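PDB 2QDR: uncharacterized protein from Nostoc punctiforme, which is of unknown function but has a cupin-type double-stranded beta-helix fold and may be a dioxygenase. Local coordinates for residues 56-61 with 259-264; 74-79 with 100-105; 79-84 with 94-99; 116-121 with 155-160. All coordinates share one frame; numbering follows the deposited sequence.

Contact 1 of 4, residues 56-61 with 259-264; sequences FDTNTV and DHYWYC
The side chains of F56 and Y261 lie alongside each other and point the same way, on one face of an antiparallel pairing between the end of strand 54-57 and the start of strand 260-264. Their rings meet obliquely, with planes 52° apart, and CZ of F56 comes within 3.5 Å of CD1 of Y261. F56 turns its ring there by placing CG between its backbone N and carbonyl carbon (chi1 56°). The same two residues form a hydrogen-bonded pair, with N of Y261 2.9 Å from O of F56 and a return bond of 3.1 Å from N of F56 to O of Y261. T58 approaches the tyrosine at about a right angle and sets its methyl CG2 3.5 Å from CB of Y261.

The other face carries D57 and H260, a non-hydrogen-bonded pair. The carboxylate is stacked on the imidazole at only 7° between planes, and CB of D57 makes a CH-pi contact 3.7 Å from the ring centroid of H260. ND1 of H260 is hydrogen-bonded to the hydroxyl of Y254. OD1 of D57 accepts the backbone N of N59 from above the carboxylate plane, forming an Asx turn as the chain leaves its strand, and N of T58 bonds to O of D259 at 3.1 Å.

Within the chain, strand 54-57 edges a seven-stranded sheet otherwise built from strands after residue 194, so the pairing joins an early strand to the later half of this cupin-type protein. T58 and Y261 rest on L84 of strand 79-86, while the hydroxyl of Y261 is hydrogen-bonded to E241 and T85.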
loop_
_atom_site.group_PDB
_atom_site.type_symbol
_atom_site.label_atom_id
_atom_site.label_comp_id
_atom_site.label_asym_id
_atom_site.label_seq_id
_atom_site.Cartn_x
_atom_site.Cartn_y
_atom_site.Cartn_z
ATOM N N PHE A 56 11.146 9.709 39.139
ATOM C CA PHE A 56 10.759 10.520 40.302
ATOM C C PHE A 56 9.709 11.594 39.986
ATOM O O PHE A 56 9.561 12.039 38.845
ATOM C CB PHE A 56 11.980 11.163 40.979
ATOM C CG PHE A 56 12.821 12.002 40.073
ATOM C CD1 PHE A 56 13.886 11.440 39.379
ATOM C CD2 PHE A 56 12.581 13.365 39.943
ATOM C CE1 PHE A 56 14.685 12.213 38.558
ATOM C CE2 PHE A 56 13.376 14.148 39.117
ATOM C CZ PHE A 56 14.435 13.574 38.430
ATOM N N ASP A 57 8.988 11.984 41.035
ATOM C CA ASP A 57 7.950 12.983 40.972
ATOM C C ASP A 57 8.637 14.334 41.032
ATOM O O ASP A 57 9.336 14.617 41.999
ATOM C CB ASP A 57 6.986 12.800 42.157
ATOM C CG ASP A 57 5.762 13.720 42.112
ATOM O OD1 ASP A 57 5.566 14.481 41.138
ATOM O OD2 ASP A 57 4.974 13.667 43.084
ATOM N N THR A 58 8.450 15.161 40.002
ATOM C CA THR A 58 9.046 16.506 39.968
ATOM C C THR A 58 8.412 17.445 41.018
ATOM O O THR A 58 9.058 18.421 41.416
ATOM C CB THR A 58 8.991 17.154 38.559
ATOM O OG1 THR A 58 7.630 17.271 38.106
ATOM C CG2 THR A 58 9.795 16.324 37.563
ATOM N N ASN A 59 7.175 17.157 41.454
ATOM C CA ASN A 59 6.508 17.940 42.499
ATOM C C ASN A 59 7.350 17.968 43.780
ATOM O O ASN A 59 7.479 19.013 44.403
ATOM C CB ASN A 59 5.122 17.376 42.857
ATOM C CG ASN A 59 4.096 17.484 41.729
ATOM O OD1 ASN A 59 4.045 18.457 40.992
ATOM N ND2 ASN A 59 3.222 16.499 41.656
ATOM N N THR A 60 7.932 16.820 44.143
ATOM C CA THR A 60 8.761 16.678 45.356
ATOM C C THR A 60 10.217 17.175 45.209
ATOM O O THR A 60 10.946 17.216 46.205
ATOM C CB THR A 60 8.779 15.212 45.857
ATOM O OG1 THR A 60 9.424 14.371 44.891
ATOM C CG2 THR A 60 7.357 14.716 46.110
ATOM N N VAL A 61 10.651 17.518 43.991
ATOM C CA VAL A 61 11.992 18.056 43.773
ATOM C C VAL A 61 11.938 19.459 44.332
ATOM O O VAL A 61 10.935 20.158 44.137
ATOM C CB VAL A 61 12.404 18.111 42.291
ATOM C CG1 VAL A 61 13.750 18.846 42.106
ATOM C CG2 VAL A 61 12.481 16.709 41.692
ATOM N N ASP A 259 3.350 14.853 35.772
ATOM C CA ASP A 259 4.475 15.577 36.398
ATOM C C ASP A 259 5.664 14.691 36.867
ATOM O O ASP A 259 6.586 15.207 37.487
ATOM C CB ASP A 259 4.004 16.560 37.515
ATOM C CG ASP A 259 3.015 17.609 37.005
ATOM O OD1 ASP A 259 3.090 18.041 35.837
ATOM O OD2 ASP A 259 2.168 18.039 37.800
ATOM N N HIS A 260 5.655 13.392 36.551
ATOM C CA HIS A 260 6.787 12.510 36.888
ATOM C C HIS A 260 7.766 12.586 35.726
ATOM O O HIS A 260 7.370 12.758 34.575
ATOM C CB HIS A 260 6.366 11.070 37.162
ATOM C CG HIS A 260 5.713 10.875 38.496
ATOM N ND1 HIS A 260 6.267 10.084 39.482
ATOM C CD2 HIS A 260 4.602 11.427 39.037
ATOM C CE1 HIS A 260 5.491 10.114 40.550
ATOM N NE2 HIS A 260 4.480 10.929 40.310
ATOM N N TYR A 261 9.045 12.470 36.041
ATOM C CA TYR A 261 10.115 12.538 35.058
ATOM C C TYR A 261 11.042 11.339 35.149
ATOM O O TYR A 261 11.133 10.696 36.200
ATOM C CB TYR A 261 10.896 13.831 35.304
ATOM C CG TYR A 261 12.216 13.991 34.573
ATOM C CD1 TYR A 261 13.384 13.511 35.137
ATOM C CD2 TYR A 261 12.297 14.643 33.350
ATOM C CE1 TYR A 261 14.585 13.645 34.517
ATOM C CE2 TYR A 261 13.517 14.791 32.706
ATOM C CZ TYR A 261 14.660 14.290 33.306
ATOM O OH TYR A 261 15.889 14.411 32.708
ATOM N N TRP A 262 11.716 11.028 34.046
ATOM C CA TRP A 262 12.676 9.934 34.047
ATOM C C TRP A 262 13.962 10.277 33.300
ATOM O O TRP A 262 14.018 11.234 32.526
ATOM C CB TRP A 262 12.067 8.652 33.479
ATOM C CG TRP A 262 11.709 8.662 32.061
ATOM C CD1 TRP A 262 12.499 8.309 31.015
ATOM C CD2 TRP A 262 10.435 8.978 31.518
ATOM N NE1 TRP A 262 11.801 8.407 29.841
ATOM C CE2 TRP A 262 10.531 8.828 30.121
ATOM C CE3 TRP A 262 9.224 9.408 32.073
ATOM C CZ2 TRP A 262 9.455 9.064 29.272
ATOM C CZ3 TRP A 262 8.169 9.653 31.233
ATOM C CH2 TRP A 262 8.286 9.478 29.846
ATOM N N TYR A 263 14.986 9.479 33.595
ATOM C CA TYR A 263 16.305 9.582 33.004
ATOM C C TYR A 263 16.880 8.179 32.927
ATOM O O TYR A 263 17.023 7.513 33.936
ATOM C CB TYR A 263 17.229 10.494 33.817
ATOM C CG TYR A 263 18.647 10.502 33.291
ATOM C CD1 TYR A 263 18.968 11.193 32.131
ATOM C CD2 TYR A 263 19.669 9.827 33.952
ATOM C CE1 TYR A 263 20.272 11.214 31.636
ATOM C CE2 TYR A 263 20.979 9.832 33.462
ATOM C CZ TYR A 263 21.274 10.527 32.304
ATOM O OH TYR A 263 22.564 10.544 31.822
ATOM N N CYS A 264 17.192 7.744 31.719
ATOM C CA CYS A 264 17.725 6.427 31.465
ATOM C C CYS A 264 19.001 6.587 30.666
ATOM O O CYS A 264 18.926 6.810 29.455
ATOM C CB CYS A 264 16.699 5.622 30.678
ATOM S SG CYS A 264 15.094 5.568 31.502
#

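Contact 2 of 4, residues 74-79 with 100-105; sequences DNIAPG and PKFEAP
I76 drops its aliphatic side chain onto F102, E103 and P105, packing the loop before strand 79-86 against the short strand 103-104 of the cupin-type double-stranded beta-helix. CD1 of I76 meets CD of P105 tip to tip at 3.9 Å, while the other branch, CG2 of I76, lies 4.0 Å from CE1 of F102. Both branches also touch the backbone oxygen of E103, from the same side, with CD1 of I76 at 3.5 Å from that O. This fork follows from the torsions: CG2 is anti to the backbone N, CG1 stands beside that N (chi1 -57°), and the bend at chi2 (-58°) turns CD1 towards the proline. An alanine at this site would remove both branches and would probably open a gap beside P105 and over the E103 carbonyl, with F102 losing part of its apolar cover.

One shell further out, the F102 ring is positioned from its own side. W146 meets it edge-to-face, V148 packs on it, and backbone bonds from F102 to V148 and from A104 to W146 fasten its segment to strand 146-149. On the loop side, the backbone bond between G79 and W67 ties the end of the loop to strand 64-67, and P105 also touches M72 and P73, just ahead of the same loop. The F102 side chain extends with CG anti to its backbone N (chi1 -179°), presenting its rim to A77. The carbonyl O of A77 lies at the edge of the ring, near its plane and 3.3 Å from CE1 of F102.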
loop_
_atom_site.group_PDB
_atom_site.type_symbol
_atom_site.label_atom_id
_atom_site.label_comp_id
_atom_site.label_asym_id
_atom_site.label_seq_id
_atom_site.Cartn_x
_atom_site.Cartn_y
_atom_site.Cartn_z
ATOM N N ASP A 74 19.576 42.305 36.286
ATOM C CA ASP A 74 19.070 41.937 37.640
ATOM C C ASP A 74 17.662 42.476 37.973
ATOM O O ASP A 74 16.970 41.848 38.777
ATOM C CB ASP A 74 20.101 42.231 38.770
ATOM C CG ASP A 74 20.613 43.637 38.771
ATOM O OD1 ASP A 74 20.206 44.425 37.894
ATOM O OD2 ASP A 74 21.451 43.944 39.644
ATOM N N ASN A 75 17.216 43.559 37.324
ATOM C CA ASN A 75 15.860 44.106 37.551
ATOM C C ASN A 75 14.707 43.198 37.045
ATOM O O ASN A 75 13.563 43.348 37.488
ATOM C CB ASN A 75 15.727 45.540 36.970
ATOM C CG ASN A 75 15.928 45.624 35.441
ATOM O OD1 ASN A 75 15.972 44.628 34.724
ATOM N ND2 ASN A 75 16.044 46.846 34.951
ATOM N N ILE A 76 15.020 42.259 36.146
ATOM C CA ILE A 76 14.040 41.330 35.573
ATOM C C ILE A 76 13.418 40.477 36.683
ATOM O O ILE A 76 14.091 40.173 37.664
ATOM C CB ILE A 76 14.677 40.433 34.442
ATOM C CG1 ILE A 76 15.294 41.294 33.307
ATOM C CG2 ILE A 76 13.659 39.419 33.881
ATOM C CD1 ILE A 76 14.349 42.263 32.585
ATOM N N ALA A 77 12.130 40.146 36.553
ATOM C CA ALA A 77 11.437 39.351 37.558
ATOM C C ALA A 77 12.040 37.953 37.596
ATOM O O ALA A 77 12.357 37.402 36.539
ATOM C CB ALA A 77 9.957 39.282 37.259
ATOM N N PRO A 78 12.213 37.378 38.802
ATOM C CA PRO A 78 12.785 36.041 38.875
ATOM C C PRO A 78 11.736 34.931 38.753
ATOM O O PRO A 78 10.554 35.149 38.993
ATOM C CB PRO A 78 13.376 36.015 40.276
ATOM C CG PRO A 78 12.403 36.823 41.082
ATOM C CD PRO A 78 11.880 37.890 40.149
ATOM N N GLY A 79 12.201 33.746 38.387
ATOM C CA GLY A 79 11.359 32.557 38.256
ATOM C C GLY A 79 11.830 31.607 39.337
ATOM O O GLY A 79 12.633 31.993 40.202
ATOM N N PRO A 100 3.412 35.761 36.580
ATOM C CA PRO A 100 2.462 36.533 35.743
ATOM C C PRO A 100 2.997 37.742 34.958
ATOM O O PRO A 100 2.740 37.832 33.759
ATOM C CB PRO A 100 1.436 37.023 36.772
ATOM C CG PRO A 100 1.386 35.949 37.762
ATOM C CD PRO A 100 2.778 35.394 37.866
ATOM N N LYS A 101 3.735 38.634 35.619
ATOM C CA LYS A 101 4.282 39.835 34.968
ATOM C C LYS A 101 5.724 39.651 34.451
ATOM O O LYS A 101 6.420 40.645 34.232
ATOM C CB LYS A 101 4.192 41.048 35.916
ATOM C CG LYS A 101 2.776 41.393 36.385
ATOM N N PHE A 102 6.176 38.407 34.244
ATOM C CA PHE A 102 7.534 38.154 33.751
ATOM C C PHE A 102 7.690 38.783 32.378
ATOM O O PHE A 102 6.808 38.654 31.533
ATOM C CB PHE A 102 7.840 36.658 33.691
ATOM C CG PHE A 102 9.231 36.335 33.213
ATOM C CD1 PHE A 102 10.292 36.286 34.109
ATOM C CD2 PHE A 102 9.478 36.057 31.873
ATOM C CE1 PHE A 102 11.578 35.988 33.679
ATOM C CE2 PHE A 102 10.759 35.754 31.434
ATOM C CZ PHE A 102 11.813 35.720 32.343
ATOM N N GLU A 103 8.806 39.480 32.183
ATOM C CA GLU A 103 9.093 40.161 30.932
ATOM C C GLU A 103 10.613 40.293 30.827
ATOM O O GLU A 103 11.244 40.846 31.728
ATOM C CB GLU A 103 8.366 41.501 30.897
ATOM C CG GLU A 103 8.473 42.241 29.580
ATOM C CD GLU A 103 7.527 43.435 29.491
ATOM O OE1 GLU A 103 6.891 43.802 30.504
ATOM O OE2 GLU A 103 7.413 44.006 28.387
ATOM N N ALA A 104 11.181 39.735 29.758
ATOM C CA ALA A 104 12.621 39.747 29.515
ATOM C C ALA A 104 12.951 40.430 28.184
ATOM O O ALA A 104 12.113 40.457 27.267
ATOM C CB ALA A 104 13.166 38.322 29.537
ATOM N N PRO A 105 14.183 40.969 28.066
ATOM C CA PRO A 105 14.584 41.650 26.851
ATOM C C PRO A 105 15.048 40.674 25.783
ATOM O O PRO A 105 15.223 39.480 26.048
ATOM C CB PRO A 105 15.753 42.510 27.320
ATOM C CG PRO A 105 16.393 41.687 28.361
ATOM C CD PRO A 105 15.284 40.947 29.048
#

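Contact 3 of 4, residues 79-84 with 94-99; sequences GSRRLL and SRVVLP
R82 and R95 stack their guanidinium groups flat on each other, centres 3.8 Å apart and planes at 6°, the two side chains running side by side on one face of a beta hairpin. R95 reaches out extended, CG anti to its backbone N (chi1 -176°), while R82 bends at chi3 (-76°) to lie on it. Acidic and polar neighbours hold R95 and probably offset the like charges: NH2 of R95 forms a salt bridge to E155 and NH1 a hydrogen bond to N59, whereas R82 has a long, weak ion pair with E63. OG of S80 hydrogen-bonds to E63. A leucine in place of R95 would probably leave the carboxylate of E155 without this mate and the R82 guanidinium free to turn.

Backbone bonds hold the strands in register: S80 and V97 form one hydrogen-bonded pair, R82 and R95 the next, with N of R95 2.9 Å from O of R82.

In packing, CG2 of V97 meets the edge of the R82 guanidinium, 3.5 Å from NH2 of R82; on the other face, CG of R81 touches CG1 of V96 at 3.9 Å.

In the larger antiparallel sheet, strand 79-86 also pairs with 64-67 and 41-42, and 92-98 on its other side with 154-160.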
loop_
_atom_site.group_PDB
_atom_site.type_symbol
_atom_site.label_atom_id
_atom_site.label_comp_id
_atom_site.label_asym_id
_atom_site.label_seq_id
_atom_site.Cartn_x
_atom_site.Cartn_y
_atom_site.Cartn_z
ATOM N N GLY A 79 12.201 33.746 38.387
ATOM C CA GLY A 79 11.359 32.557 38.256
ATOM C C GLY A 79 11.830 31.607 39.337
ATOM O O GLY A 79 12.633 31.993 40.202
ATOM N N SER A 80 11.306 30.388 39.305
ATOM C CA SER A 80 11.675 29.343 40.243
ATOM C C SER A 80 12.235 28.239 39.392
ATOM O O SER A 80 11.980 28.230 38.189
ATOM C CB SER A 80 10.468 28.827 40.999
ATOM O OG SER A 80 9.648 28.047 40.150
ATOM N N ARG A 81 12.974 27.306 39.993
ATOM C CA ARG A 81 13.528 26.180 39.236
ATOM C C ARG A 81 13.671 24.901 40.056
ATOM O O ARG A 81 14.127 24.926 41.196
ATOM C CB ARG A 81 14.899 26.519 38.635
ATOM C CG ARG A 81 15.412 25.415 37.686
ATOM C CD ARG A 81 16.685 25.766 36.957
ATOM N NE ARG A 81 17.834 25.880 37.847
ATOM C CZ ARG A 81 19.093 26.098 37.452
ATOM N NH1 ARG A 81 19.409 26.228 36.154
ATOM N NH2 ARG A 81 20.057 26.181 38.370
ATOM N N ARG A 82 13.257 23.801 39.428
ATOM C CA ARG A 82 13.344 22.444 39.942
ATOM C C ARG A 82 14.310 21.798 38.981
ATOM O O ARG A 82 13.953 21.553 37.839
ATOM C CB ARG A 82 11.972 21.759 40.008
ATOM C CG ARG A 82 11.271 22.134 41.297
ATOM C CD ARG A 82 9.818 21.786 41.431
ATOM N NE ARG A 82 8.980 22.704 40.660
ATOM C CZ ARG A 82 7.659 22.858 40.800
ATOM N NH1 ARG A 82 6.966 22.179 41.723
ATOM N NH2 ARG A 82 7.020 23.742 40.023
ATOM N N LEU A 83 15.546 21.592 39.432
ATOM C CA LEU A 83 16.600 21.019 38.616
ATOM C C LEU A 83 16.465 19.485 38.581
ATOM O O LEU A 83 16.757 18.812 39.564
ATOM C CB LEU A 83 17.951 21.465 39.176
ATOM C CG LEU A 83 19.191 21.259 38.311
ATOM C CD1 LEU A 83 19.181 22.172 37.088
ATOM C CD2 LEU A 83 20.446 21.514 39.133
ATOM N N LEU A 84 16.007 18.949 37.448
ATOM C CA LEU A 84 15.786 17.497 37.264
ATOM C C LEU A 84 17.060 16.677 37.043
ATOM O O LEU A 84 17.318 15.713 37.776
ATOM C CB LEU A 84 14.809 17.264 36.107
ATOM C CG LEU A 84 13.297 17.517 36.322
ATOM C CD1 LEU A 84 12.940 18.663 37.245
ATOM C CD2 LEU A 84 12.589 17.707 34.955
ATOM N N SER A 94 15.180 21.063 33.430
ATOM C CA SER A 94 14.527 21.566 34.636
ATOM C C SER A 94 13.120 22.081 34.380
ATOM O O SER A 94 12.744 22.392 33.253
ATOM C CB SER A 94 15.411 22.644 35.273
ATOM O OG SER A 94 15.798 23.605 34.319
ATOM N N ARG A 95 12.349 22.126 35.458
ATOM C CA ARG A 95 10.975 22.579 35.448
ATOM C C ARG A 95 11.003 23.958 36.082
ATOM O O ARG A 95 11.219 24.086 37.297
ATOM C CB ARG A 95 10.129 21.606 36.239
ATOM C CG ARG A 95 8.642 21.881 36.250
ATOM C CD ARG A 95 8.020 20.925 37.213
ATOM N NE ARG A 95 6.587 21.103 37.402
ATOM C CZ ARG A 95 5.884 20.517 38.376
ATOM N NH1 ARG A 95 6.469 19.723 39.286
ATOM N NH2 ARG A 95 4.582 20.747 38.473
ATOM N N VAL A 96 10.830 24.989 35.254
ATOM C CA VAL A 96 10.857 26.372 35.727
ATOM C C VAL A 96 9.445 26.933 35.775
ATOM O O VAL A 96 8.558 26.424 35.085
ATOM C CB VAL A 96 11.774 27.305 34.855
ATOM C CG1 VAL A 96 13.213 26.792 34.835
ATOM C CG2 VAL A 96 11.261 27.482 33.420
ATOM N N VAL A 97 9.239 27.948 36.616
ATOM C CA VAL A 97 7.942 28.600 36.732
ATOM C C VAL A 97 8.170 30.100 36.667
ATOM O O VAL A 97 8.788 30.675 37.565
ATOM C CB VAL A 97 7.192 28.236 38.023
ATOM C CG1 VAL A 97 5.812 28.932 38.070
ATOM C CG2 VAL A 97 7.071 26.715 38.133
ATOM N N LEU A 98 7.672 30.715 35.597
ATOM C CA LEU A 98 7.788 32.143 35.376
ATOM C C LEU A 98 6.531 32.826 35.922
ATOM O O LEU A 98 5.424 32.364 35.648
ATOM C CB LEU A 98 7.949 32.425 33.888
ATOM C CG LEU A 98 9.130 31.725 33.208
ATOM C CD1 LEU A 98 9.185 32.119 31.748
ATOM C CD2 LEU A 98 10.470 32.039 33.873
ATOM N N PRO A 99 6.688 33.924 36.692
ATOM C CA PRO A 99 5.502 34.590 37.253
ATOM C C PRO A 99 4.675 35.407 36.234
ATOM O O PRO A 99 5.185 35.712 35.157
ATOM C CB PRO A 99 6.107 35.506 38.318
ATOM C CG PRO A 99 7.449 35.817 37.827
ATOM C CD PRO A 99 7.932 34.597 37.112
#

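Contact 4 of 4, residues 116-121 with 155-160; sequences FVIKGA and EILWME
A classic beta bulge joins strand 113-117 to strand 154-160: E155 is matched by two residues, I118 and K119, whose backbone N atoms converge on one oxygen. N of I118 is 2.8 Å from O of E155, and N of K119 reaches the same O of E155 at 3.3 Å, both from one face of the carbonyl plane. The return bond runs from N of E155 to O of K119 at 3.0 Å. Before the bulge, N of L157 bonds to O of F116 at 2.9 Å in a nearly straight line (173°). The extra residue shifts the register by one at a corner at I118, where the chain passes from one sheet or face to another, consistent with a double-stranded beta-helix. I118 points toward the opposite strand and crosses L157 at about a right angle, with its CD1 3.6 Å from CD2 of L157. F116 and L157 instead lie side by side, CD2 of F116 touching CD1 of L157 at 4.1 Å. The F116 ring also meets F282 and H132, and Y243 packs on both I118 and L157. At the solvent-facing end, K119 bends at chi3 (75°) to bring NZ 3.3 Å from OE2 of E155, a salt bridge whose hydrogen bond is weak, while OE1 of E155 is taken by R95. The selenomethionine M159 lays its terminal CE 4.3 Å from CB of F116.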
loop_
_atom_site.group_PDB
_atom_site.type_symbol
_atom_site.label_atom_id
_atom_site.label_comp_id
_atom_site.label_asym_id
_atom_site.label_seq_id
_atom_site.Cartn_x
_atom_site.Cartn_y
_atom_site.Cartn_z
ATOM N N PHE A 116 9.492 23.766 26.278
ATOM C CA PHE A 116 8.234 23.046 26.090
ATOM C C PHE A 116 7.277 23.488 27.195
ATOM O O PHE A 116 7.540 23.233 28.365
ATOM C CB PHE A 116 8.419 21.534 26.106
ATOM C CG PHE A 116 7.146 20.786 25.836
ATOM C CD1 PHE A 116 6.735 20.558 24.537
ATOM C CD2 PHE A 116 6.346 20.334 26.877
ATOM C CE1 PHE A 116 5.554 19.876 24.270
ATOM C CE2 PHE A 116 5.162 19.659 26.628
ATOM C CZ PHE A 116 4.768 19.420 25.316
ATOM N N VAL A 117 6.149 24.086 26.812
ATOM C CA VAL A 117 5.179 24.630 27.776
ATOM C C VAL A 117 4.271 23.569 28.399
ATOM O O VAL A 117 3.512 22.911 27.696
ATOM C CB VAL A 117 4.306 25.722 27.116
ATOM C CG1 VAL A 117 3.304 26.330 28.124
ATOM C CG2 VAL A 117 5.193 26.817 26.505
ATOM N N ILE A 118 4.327 23.457 29.725
ATOM C CA ILE A 118 3.539 22.500 30.491
ATOM C C ILE A 118 2.198 23.092 30.903
ATOM O O ILE A 118 1.177 22.432 30.779
ATOM C CB ILE A 118 4.276 22.060 31.772
ATOM C CG1 ILE A 118 5.639 21.449 31.433
ATOM C CG2 ILE A 118 3.410 21.065 32.587
ATOM C CD1 ILE A 118 6.477 21.130 32.655
ATOM N N LYS A 119 2.223 24.302 31.450
ATOM C CA LYS A 119 1.020 24.994 31.896
ATOM C C LYS A 119 1.152 26.466 31.521
ATOM O O LYS A 119 2.269 26.976 31.393
ATOM C CB LYS A 119 0.843 24.838 33.416
ATOM C CG LYS A 119 -0.548 25.236 33.975
ATOM C CD LYS A 119 -0.614 25.311 35.529
ATOM C CE LYS A 119 0.090 26.570 36.084
ATOM N NZ LYS A 119 0.093 26.670 37.567
ATOM N N GLY A 120 0.016 27.134 31.330
ATOM C CA GLY A 120 -0.005 28.551 30.988
ATOM C C GLY A 120 0.410 28.842 29.561
ATOM O O GLY A 120 0.293 27.979 28.684
ATOM N N ALA A 121 0.896 30.065 29.335
ATOM C CA ALA A 121 1.328 30.518 28.021
ATOM C C ALA A 121 2.422 31.565 28.139
ATOM O O ALA A 121 2.415 32.390 29.051
ATOM C CB ALA A 121 0.161 31.084 27.264
ATOM N N GLU A 155 4.488 27.298 33.335
ATOM C CA GLU A 155 5.444 26.243 33.698
ATOM C C GLU A 155 6.041 25.692 32.415
ATOM O O GLU A 155 5.303 25.387 31.471
ATOM C CB GLU A 155 4.801 25.147 34.532
ATOM C CG GLU A 155 4.191 25.701 35.806
ATOM C CD GLU A 155 3.836 24.657 36.827
ATOM O OE1 GLU A 155 4.474 23.585 36.846
ATOM O OE2 GLU A 155 2.940 24.943 37.649
ATOM N N ILE A 156 7.371 25.547 32.401
ATOM C CA ILE A 156 8.107 25.133 31.225
ATOM C C ILE A 156 9.253 24.161 31.473
ATOM O O ILE A 156 9.939 24.265 32.485
ATOM C CB ILE A 156 8.819 26.393 30.612
ATOM C CG1 ILE A 156 7.904 27.625 30.554
ATOM C CG2 ILE A 156 9.383 26.120 29.206
ATOM C CD1 ILE A 156 8.577 28.880 30.012
ATOM N N LEU A 157 9.463 23.229 30.537
ATOM C CA LEU A 157 10.595 22.317 30.600
ATOM C C LEU A 157 11.714 23.125 29.958
ATOM O O LEU A 157 11.701 23.338 28.749
ATOM C CB LEU A 157 10.371 21.004 29.856
ATOM C CG LEU A 157 9.287 20.072 30.399
ATOM C CD1 LEU A 157 9.120 18.871 29.470
ATOM C CD2 LEU A 157 9.599 19.615 31.820
ATOM N N TRP A 158 12.639 23.616 30.780
ATOM C CA TRP A 158 13.760 24.433 30.334
ATOM C C TRP A 158 14.961 23.525 30.129
ATOM O O TRP A 158 15.500 22.989 31.097
ATOM C CB TRP A 158 14.044 25.498 31.383
ATOM C CG TRP A 158 15.039 26.521 31.006
ATOM C CD1 TRP A 158 16.390 26.475 31.200
ATOM C CD2 TRP A 158 14.759 27.793 30.414
ATOM N NE1 TRP A 158 16.969 27.638 30.745
ATOM C CE2 TRP A 158 15.988 28.463 30.259
ATOM C CE3 TRP A 158 13.585 28.430 29.996
ATOM C CZ2 TRP A 158 16.082 29.739 29.692
ATOM C CZ3 TRP A 158 13.676 29.701 29.439
ATOM C CH2 TRP A 158 14.918 30.337 29.286
HETATM N N MSE A 159 15.389 23.376 28.879
HETATM C CA MSE A 159 16.495 22.476 28.510
HETATM C C MSE A 159 17.735 23.157 27.917
HETATM O O MSE A 159 17.767 23.481 26.739
HETATM C CB MSE A 159 15.933 21.446 27.523
HETATM C CG MSE A 159 14.972 20.474 28.182
HETATM SE SE MSE A 159 13.813 19.517 26.985
HETATM C CE MSE A 159 12.629 20.957 26.446
ATOM N N GLU A 160 18.753 23.340 28.750
ATOM C CA GLU A 160 20.025 23.959 28.367
ATOM C C GLU A 160 20.920 22.833 27.856
ATOM O O GLU A 160 21.258 21.960 28.635
ATOM C CB GLU A 160 20.646 24.651 29.567
ATOM C CG GLU A 160 19.727 25.682 30.247
ATOM C CD GLU A 160 20.364 26.369 31.437
ATOM O OE1 GLU A 160 21.562 26.142 31.726
ATOM O OE2 GLU A 160 19.655 27.144 32.097
#

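Overall arrangement
Contacts 3 and 4 are buried and belong to one antiparallel sheet: strands 92-98 and 154-160 are neighbours in it, joined by probable backbone bonds from W158 to S94 and from V96 to I156. Contacts 1 and 2 are partly buried. Contact 1 lies in the seven-stranded sheet, but touches contact 3 where T58 and N59 approach R95; E155 of contact 4 does likewise, so R95 of contact 3 gathers polar partners from contacts 1 and 4. The centre of contact 2 lies about 23 Å from the centre of the chain. It shares G79 with contact 3 and packs apolar groups without cross-segment hydrogen bonds, whereas contacts 1, 3 and 4 are strand pairings.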